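Local atomic coordinates of 14L protein (Yaba-like disease virus, PDB entry 4EKX), a protein that probably binds host interleukin-18 through an immunoglobulin-like domain and so keeps the cytokine from signalling. Residues H10-E15 and V19-R24; A73-T78 and E87-V92. The protein carries 2 engineered substitutions. All coordinates share one frame; numbering follows the deposited sequence.

Contact 1: H10-E15 and V19-R24; sequences HVPVKE and VVLECR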
ATOM      1  N   HIS D  10       5.704  -8.348   3.774  1.00 30.49           N
ATOM      2  CA  HIS D  10       5.447  -7.501   4.926  1.00 28.57           C
ATOM      3  C   HIS D  10       4.363  -8.140   5.774  1.00 31.06           C
ATOM      4  O   HIS D  10       3.343  -8.589   5.247  1.00 30.05           O
ATOM      5  CB  HIS D  10       4.999  -6.110   4.513  1.00 23.42           C
ATOM      6  CG  HIS D  10       6.130  -5.212   4.123  1.00 28.77           C
ATOM      7  ND1 HIS D  10       6.893  -5.425   2.990  1.00 29.09           N
ATOM      8  CD2 HIS D  10       6.643  -4.118   4.726  1.00 27.95           C
ATOM      9  CE1 HIS D  10       7.815  -4.481   2.906  1.00 29.71           C
ATOM     10  NE2 HIS D  10       7.686  -3.678   3.949  1.00 29.24           N
ATOM     11  N   VAL D  11       4.594  -8.189   7.081  1.00 30.57           N
ATOM     12  CA  VAL D  11       3.613  -8.760   7.999  1.00 34.53           C
ATOM     13  C   VAL D  11       3.244  -7.749   9.078  1.00 31.74           C
ATOM     14  O   VAL D  11       4.036  -6.859   9.405  1.00 33.31           O
ATOM     15  CB  VAL D  11       4.135 -10.052   8.684  1.00 33.45           C
ATOM     16  CG1 VAL D  11       4.338 -11.162   7.657  1.00 36.04           C
ATOM     17  CG2 VAL D  11       5.427  -9.769   9.441  1.00 35.18           C
ATOM     18  N   PRO D  12       2.032  -7.875   9.638  1.00 33.20           N
ATOM     19  CA  PRO D  12       1.704  -6.967  10.743  1.00 35.25           C
ATOM     20  C   PRO D  12       2.400  -7.416  12.028  1.00 37.04           C
ATOM     21  O   PRO D  12       2.545  -8.625  12.254  1.00 36.78           O
ATOM     22  CB  PRO D  12       0.186  -7.106  10.871  1.00 33.32           C
ATOM     23  CG  PRO D  12      -0.097  -8.521  10.427  1.00 30.34           C
ATOM     24  CD  PRO D  12       0.952  -8.844   9.357  1.00 31.62           C
ATOM     25  N   VAL D  13       2.833  -6.454  12.840  1.00 33.45           N
ATOM     26  CA  VAL D  13       3.537  -6.746  14.086  1.00 38.92           C
ATOM     27  C   VAL D  13       2.631  -7.388  15.132  1.00 42.23           C
ATOM     28  O   VAL D  13       3.108  -7.998  16.087  1.00 39.28           O
ATOM     29  CB  VAL D  13       4.178  -5.487  14.690  1.00 34.57           C
ATOM     30  CG1 VAL D  13       5.216  -4.915  13.728  1.00 35.32           C
ATOM     31  CG2 VAL D  13       3.118  -4.450  15.013  1.00 38.64           C
ATOM     32  N   LYS D  14       1.325  -7.238  14.960  1.00 38.91           N
ATOM     33  CA  LYS D  14       0.380  -7.869  15.870  1.00 40.64           C
ATOM     34  C   LYS D  14      -0.777  -8.501  15.119  1.00 42.73           C
ATOM     35  O   LYS D  14      -1.171  -8.044  14.045  1.00 41.83           O
ATOM     36  CB  LYS D  14      -0.152  -6.862  16.892  1.00 43.45           C
ATOM     37  CG  LYS D  14      -0.898  -5.686  16.283  1.00 52.53           C
ATOM     38  CD  LYS D  14      -1.269  -4.674  17.360  1.00 67.80           C
ATOM     39  CE  LYS D  14      -1.744  -3.358  16.762  1.00 76.83           C
ATOM     40  NZ  LYS D  14      -3.063  -3.477  16.083  1.00 80.55           N
ATOM     41  N   GLU D  15      -1.307  -9.573  15.688  1.00 40.31           N
ATOM     42  CA  GLU D  15      -2.493 -10.206  15.148  1.00 41.81           C
ATOM     43  C   GLU D  15      -3.723  -9.320  15.379  1.00 37.82           C
ATOM     44  O   GLU D  15      -3.862  -8.684  16.434  1.00 43.82           O
ATOM     45  CB  GLU D  15      -2.695 -11.572  15.812  1.00 41.73           C
ATOM     46  CG  GLU D  15      -3.982 -12.251  15.425  1.00 49.77           C
ATOM     47  CD  GLU D  15      -4.131 -13.634  16.038  1.00 54.58           C
ATOM     48  OE1 GLU D  15      -3.233 -14.078  16.787  1.00 55.04           O
ATOM     49  OE2 GLU D  15      -5.158 -14.272  15.760  1.00 48.82           O
ATOM     50  N   VAL D  19      -6.064 -10.330   9.283  1.00 40.74           N
ATOM     51  CA  VAL D  19      -4.613 -10.180   9.122  1.00 39.54           C
ATOM     52  C   VAL D  19      -4.239 -10.196   7.646  1.00 36.66           C
ATOM     53  O   VAL D  19      -4.636 -11.088   6.911  1.00 37.63           O
ATOM     54  CB  VAL D  19      -3.847 -11.313   9.862  1.00 34.95           C
ATOM     55  CG1 VAL D  19      -2.420 -11.448   9.355  1.00 35.47           C
ATOM     56  CG2 VAL D  19      -3.873 -11.068  11.383  1.00 35.35           C
ATOM     57  N   VAL D  20      -3.469  -9.201   7.213  1.00 31.65           N
ATOM     58  CA  VAL D  20      -3.057  -9.136   5.814  1.00 31.61           C
ATOM     59  C   VAL D  20      -1.544  -9.219   5.702  1.00 30.29           C
ATOM     60  O   VAL D  20      -0.835  -8.459   6.360  1.00 32.96           O
ATOM     61  CB  VAL D  20      -3.503  -7.814   5.155  1.00 35.73           C
ATOM     62  CG1 VAL D  20      -3.035  -7.765   3.696  1.00 37.30           C
ATOM     63  CG2 VAL D  20      -5.014  -7.655   5.248  1.00 40.90           C
ATOM     64  N   LEU D  21      -1.067 -10.166   4.894  1.00 33.22           N
ATOM     65  CA  LEU D  21       0.347 -10.261   4.554  1.00 29.75           C
ATOM     66  C   LEU D  21       0.487  -9.785   3.134  1.00 30.52           C
ATOM     67  O   LEU D  21      -0.292 -10.180   2.264  1.00 38.22           O
ATOM     68  CB  LEU D  21       0.848 -11.702   4.650  1.00 30.47           C
ATOM     69  CG  LEU D  21       0.326 -12.490   5.871  1.00 34.35           C
ATOM     70  CD1 LEU D  21       0.973 -13.868   5.913  1.00 38.03           C
ATOM     71  CD2 LEU D  21       0.582 -11.728   7.170  1.00 40.68           C
ATOM     72  N   GLU D  22       1.485  -8.942   2.900  1.00 30.16           N
ATOM     73  CA  GLU D  22       1.700  -8.369   1.581  1.00 26.56           C
ATOM     74  C   GLU D  22       2.955  -8.955   0.984  1.00 32.34           C
ATOM     75  O   GLU D  22       4.053  -8.790   1.521  1.00 32.61           O
ATOM     76  CB  GLU D  22       1.853  -6.850   1.682  1.00 29.48           C
ATOM     77  CG  GLU D  22       0.732  -6.181   2.478  1.00 30.92           C
ATOM     78  CD  GLU D  22       1.111  -4.779   2.944  1.00 31.70           C
ATOM     79  OE1 GLU D  22       2.317  -4.467   2.963  1.00 34.36           O
ATOM     80  OE2 GLU D  22       0.197  -4.008   3.313  1.00 37.67           O
ATOM     81  N   CYS D  23       2.789  -9.643  -0.134  1.00 29.11           N
ATOM     82  CA  CYS D  23       3.952 -10.127  -0.844  1.00 29.47           C
ATOM     83  C   CYS D  23       4.185  -9.311  -2.106  1.00 30.72           C
ATOM     84  O   CYS D  23       3.285  -9.148  -2.927  1.00 34.80           O
ATOM     85  CB  CYS D  23       3.810 -11.600  -1.178  1.00 25.78           C
ATOM     86  SG  CYS D  23       5.288 -12.169  -2.134  1.00 35.85           S
ATOM     87  N   ARG D  24       5.397  -8.786  -2.240  1.00 31.22           N
ATOM     88  CA  ARG D  24       5.778  -8.022  -3.417  1.00 32.70           C
ATOM     89  C   ARG D  24       7.011  -8.640  -4.036  1.00 34.56           C
ATOM     90  O   ARG D  24       7.966  -8.982  -3.337  1.00 35.76           O
ATOM     91  CB  ARG D  24       6.081  -6.563  -3.051  1.00 33.95           C
ATOM     92  CG  ARG D  24       4.886  -5.801  -2.489  1.00 32.00           C
ATOM     93  CD  ARG D  24       5.295  -4.402  -2.078  1.00 32.87           C
ATOM     94  NE  ARG D  24       4.175  -3.611  -1.575  1.00 33.93           N
ATOM     95  CZ  ARG D  24       3.819  -3.547  -0.296  1.00 35.62           C
ATOM     96  NH1 ARG D  24       4.500  -4.219   0.630  1.00 34.00           N
ATOM     97  NH2 ARG D  24       2.792  -2.787   0.062  1.00 39.38           N
TER
HETATM   98  O   HOH W   1       6.428  -6.463   0.641  1.00 30.74           O

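Contact 2: A73-T78 and E87-V92; sequences ADLILT and EKLTCV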
ATOM      1  N   ALA D  73       0.923  -9.873  -4.263  1.00 26.66           N
ATOM      2  CA  ALA D  73      -0.184 -10.719  -3.837  1.00 26.17           C
ATOM      3  C   ALA D  73      -0.355 -10.562  -2.345  1.00 22.89           C
ATOM      4  O   ALA D  73       0.599 -10.760  -1.590  1.00 28.96           O
ATOM      5  CB  ALA D  73       0.068 -12.184  -4.201  1.00 26.51           C
ATOM      6  N   ASP D  74      -1.561 -10.204  -1.917  1.00 30.20           N
ATOM      7  CA  ASP D  74      -1.855 -10.159  -0.485  1.00 28.82           C
ATOM      8  C   ASP D  74      -2.556 -11.453  -0.052  1.00 31.19           C
ATOM      9  O   ASP D  74      -3.398 -12.008  -0.781  1.00 32.50           O
ATOM     10  CB  ASP D  74      -2.727  -8.953  -0.115  1.00 32.05           C
ATOM     11  CG  ASP D  74      -2.009  -7.615  -0.294  1.00 35.93           C
ATOM     12  OD1 ASP D  74      -0.779  -7.595  -0.529  1.00 31.84           O
ATOM     13  OD2 ASP D  74      -2.688  -6.572  -0.183  1.00 37.94           O
ATOM     14  N   LEU D  75      -2.203 -11.918   1.140  1.00 31.75           N
ATOM     15  CA  LEU D  75      -2.862 -13.076   1.730  1.00 28.85           C
ATOM     16  C   LEU D  75      -3.613 -12.589   2.968  1.00 33.06           C
ATOM     17  O   LEU D  75      -3.037 -11.930   3.842  1.00 34.28           O
ATOM     18  CB  LEU D  75      -1.834 -14.152   2.084  1.00 29.48           C
ATOM     19  CG  LEU D  75      -2.388 -15.477   2.628  1.00 32.23           C
ATOM     20  CD1 LEU D  75      -3.152 -16.242   1.543  1.00 33.30           C
ATOM     21  CD2 LEU D  75      -1.247 -16.325   3.179  1.00 42.55           C
ATOM     22  N   ILE D  76      -4.907 -12.880   3.014  1.00 35.10           N
ATOM     23  CA  ILE D  76      -5.762 -12.376   4.079  1.00 33.82           C
ATOM     24  C   ILE D  76      -6.219 -13.549   4.926  1.00 33.25           C
ATOM     25  O   ILE D  76      -6.772 -14.518   4.402  1.00 37.55           O
ATOM     26  CB  ILE D  76      -7.005 -11.631   3.532  1.00 41.08           C
ATOM     27  CG1 ILE D  76      -6.593 -10.447   2.662  1.00 42.09           C
ATOM     28  CG2 ILE D  76      -7.904 -11.153   4.676  1.00 40.07           C
ATOM     29  CD1 ILE D  76      -6.477 -10.783   1.207  1.00 45.10           C
ATOM     30  N   LEU D  77      -5.954 -13.462   6.227  1.00 39.39           N
ATOM     31  CA  LEU D  77      -6.323 -14.513   7.166  1.00 39.87           C
ATOM     32  C   LEU D  77      -7.446 -14.011   8.046  1.00 38.04           C
ATOM     33  O   LEU D  77      -7.372 -12.914   8.612  1.00 40.97           O
ATOM     34  CB  LEU D  77      -5.142 -14.896   8.064  1.00 38.09           C
ATOM     35  CG  LEU D  77      -4.024 -15.753   7.471  1.00 44.27           C
ATOM     36  CD1 LEU D  77      -3.314 -15.010   6.355  1.00 39.90           C
ATOM     37  CD2 LEU D  77      -3.039 -16.153   8.562  1.00 43.61           C
ATOM     38  N   THR D  78      -8.486 -14.827   8.157  1.00 43.11           N
ATOM     39  CA  THR D  78      -9.607 -14.549   9.035  1.00 45.08           C
ATOM     40  C   THR D  78      -9.918 -15.800   9.843  1.00 48.64           C
ATOM     41  O   THR D  78      -9.478 -16.902   9.496  1.00 46.62           O
ATOM     42  CB  THR D  78     -10.858 -14.146   8.241  1.00 44.52           C
ATOM     43  OG1 THR D  78     -11.082 -15.093   7.185  1.00 47.78           O
ATOM     44  CG2 THR D  78     -10.689 -12.754   7.657  1.00 48.12           C
ATOM     45  N   GLU D  87       1.500 -22.131  10.741  1.00 41.49           N
ATOM     46  CA  GLU D  87       1.679 -22.601   9.370  1.00 41.81           C
ATOM     47  C   GLU D  87       2.828 -21.864   8.691  1.00 43.66           C
ATOM     48  O   GLU D  87       2.962 -20.646   8.833  1.00 38.67           O
ATOM     49  CB  GLU D  87       0.388 -22.374   8.578  1.00 38.17           C
ATOM     50  CG  GLU D  87       0.358 -22.997   7.194  1.00 43.18           C
ATOM     51  CD  GLU D  87       0.119 -24.491   7.240  1.00 50.63           C
ATOM     52  OE1 GLU D  87      -0.970 -24.910   7.693  1.00 51.68           O
ATOM     53  OE2 GLU D  87       1.029 -25.242   6.837  1.00 48.80           O
ATOM     54  N   LYS D  88       3.664 -22.601   7.968  1.00 42.63           N
ATOM     55  CA  LYS D  88       4.683 -21.965   7.131  1.00 38.21           C
ATOM     56  C   LYS D  88       4.049 -21.424   5.853  1.00 37.62           C
ATOM     57  O   LYS D  88       3.592 -22.188   5.005  1.00 40.14           O
ATOM     58  CB  LYS D  88       5.819 -22.936   6.792  1.00 42.43           C
ATOM     59  CG  LYS D  88       6.962 -22.288   5.994  1.00 41.02           C
ATOM     60  CD  LYS D  88       8.091 -23.279   5.772  1.00 53.07           C
ATOM     61  CE  LYS D  88       9.175 -22.698   4.883  1.00 53.87           C
ATOM     62  NZ  LYS D  88      10.262 -23.679   4.637  1.00 58.38           N
ATOM     63  N   LEU D  89       4.042 -20.099   5.712  1.00 35.79           N
ATOM     64  CA  LEU D  89       3.404 -19.452   4.577  1.00 32.08           C
ATOM     65  C   LEU D  89       4.466 -18.919   3.610  1.00 32.65           C
ATOM     66  O   LEU D  89       5.333 -18.135   3.993  1.00 34.83           O
ATOM     67  CB  LEU D  89       2.496 -18.315   5.054  1.00 33.10           C
ATOM     68  CG  LEU D  89       1.500 -18.697   6.163  1.00 35.05           C
ATOM     69  CD1 LEU D  89       0.774 -17.459   6.687  1.00 36.84           C
ATOM     70  CD2 LEU D  89       0.501 -19.728   5.673  1.00 33.17           C
ATOM     71  N   THR D  90       4.396 -19.353   2.361  1.00 30.71           N
ATOM     72  CA  THR D  90       5.432 -19.003   1.392  1.00 30.09           C
ATOM     73  C   THR D  90       4.915 -18.106   0.281  1.00 27.93           C
ATOM     74  O   THR D  90       3.874 -18.378  -0.310  1.00 29.36           O
ATOM     75  CB  THR D  90       6.028 -20.278   0.762  1.00 30.40           C
ATOM     76  OG1 THR D  90       6.633 -21.073   1.787  1.00 32.38           O
ATOM     77  CG2 THR D  90       7.074 -19.930  -0.306  1.00 31.71           C
ATOM     78  N   CYS D  91       5.638 -17.025  -0.003  1.00 27.09           N
ATOM     79  CA  CYS D  91       5.376 -16.282  -1.235  1.00 29.06           C
ATOM     80  C   CYS D  91       6.436 -16.569  -2.298  1.00 29.46           C
ATOM     81  O   CYS D  91       7.632 -16.578  -2.020  1.00 30.74           O
ATOM     82  CB  CYS D  91       5.224 -14.777  -1.020  1.00 38.69           C
ATOM     83  SG  CYS D  91       4.650 -13.982  -2.572  1.00 37.84           S
ATOM     84  N   VAL D  92       5.970 -16.808  -3.516  1.00 27.12           N
ATOM     85  CA  VAL D  92       6.833 -17.253  -4.599  1.00 28.25           C
ATOM     86  C   VAL D  92       6.854 -16.201  -5.690  1.00 30.26           C
ATOM     87  O   VAL D  92       5.809 -15.692  -6.080  1.00 29.91           O
ATOM     88  CB  VAL D  92       6.327 -18.568  -5.214  1.00 27.83           C
ATOM     89  CG1 VAL D  92       7.324 -19.099  -6.274  1.00 31.19           C
ATOM     90  CG2 VAL D  92       6.073 -19.604  -4.123  1.00 38.50           C
TER

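Contact 1: H10-E15 and V19-R24
His10 and Glu22 form an antiparallel hydrogen-bonded pair in the beta hairpin of strands 6-12 and 18-26, at the edge of one sheet of an immunoglobulin-like sandwich within its own chain; a strand of the second subunit carries the sheet on. His10 N donates to Glu22 O over 2.8 Å, and Glu22 N returns the bond to His10 O at 3.0 Å. Two residues on, the pattern stops: Pro12 has no N-H to offer, and its CD sits 3.5 Å from Val20 O. Its hydrocarbon ring suits a place where packing replaces bonding: Pro12 CG meets Val19 CG1 at 3.9 Å, and Val19's first torsion (chi1 162°) carries CG1 opposite the backbone N and sends CG2 to the backbone of Glu15. Toward the His10 end of the same face as Pro12, His10 CB lies 3.5 Å from Glu22 OE1, which receives Arg24 NH1 from above the carboxylate plane; Glu22 OE2 is bridged to Arg24 of the second subunit, and His10 NE2 bonds to Val20 O of that subunit. The imidazole stands perpendicular to the guanidinium of Arg24, and one water joins them, 2.6 Å from His10 ND1 and 3.0 Å from Arg24 NH1.

Contact 2: A73-T78 and E87-V92
Leu89 reaches across the core between the two sheets of the immunoglobulin-like sandwich and meets both Leu75 and Leu77. A single methyl does the touching: Leu89 CD1 lies 4.2 Å from Leu75 CD2 and 4.4 Å from Leu77 CD2. Leu89 holds CG opposite its carbonyl carbon (chi1 -51°) and runs on extended to CD1 (chi2 173°), which carries that methyl to the pair. Leu75 and Leu77, two residues apart on one strand, both direct their side chains inward. Branched leucines fit such a place, since their methyls fill the distance between sheets. No hydrogen bond links the two segments. Toward Ala73 and Cys91 the packing is looser: both side chains point inward, yet neither comes within 5 Å of the other segment, and Cys91 is bonded to Cys23. On the outer surface, Thr90 turns its back on the core, and Lys88, two residues before it, suits its exposed place with a long charged chain. Around the leucines, Leu75 packs on Trp37 and Ile39 of strand 34-39 in the facing sheet, Leu77 and Leu89 touch Tyr54 of strand 54-58, next to 72-78 in its own sheet, and helix 82-86 lies in the connection between the segments.

Overall arrangement
Contact 1 pairs two strands within a sheet, whereas contact 2 packs one sheet on the other; their centres are 9 Å apart. Strands 18-26 and 72-78 are neighbours, so 19-24 has its hairpin partner on one flank and 73-78 on the other, with Val19 O and Leu77 N 2.8 Å apart in a probable hydrogen bond. Asp74 OD1 also packs against Glu22 CA at 3.3 Å. A covalent link crosses the sandwich: the disulfide between Cys23 and Cys91, SG to SG 2.0 Å, ties 19-24 to 87-92. Outward, 10-12 extends the sheet into a second subunit, while on the opposite sheet Val92 touches a chain of another protein.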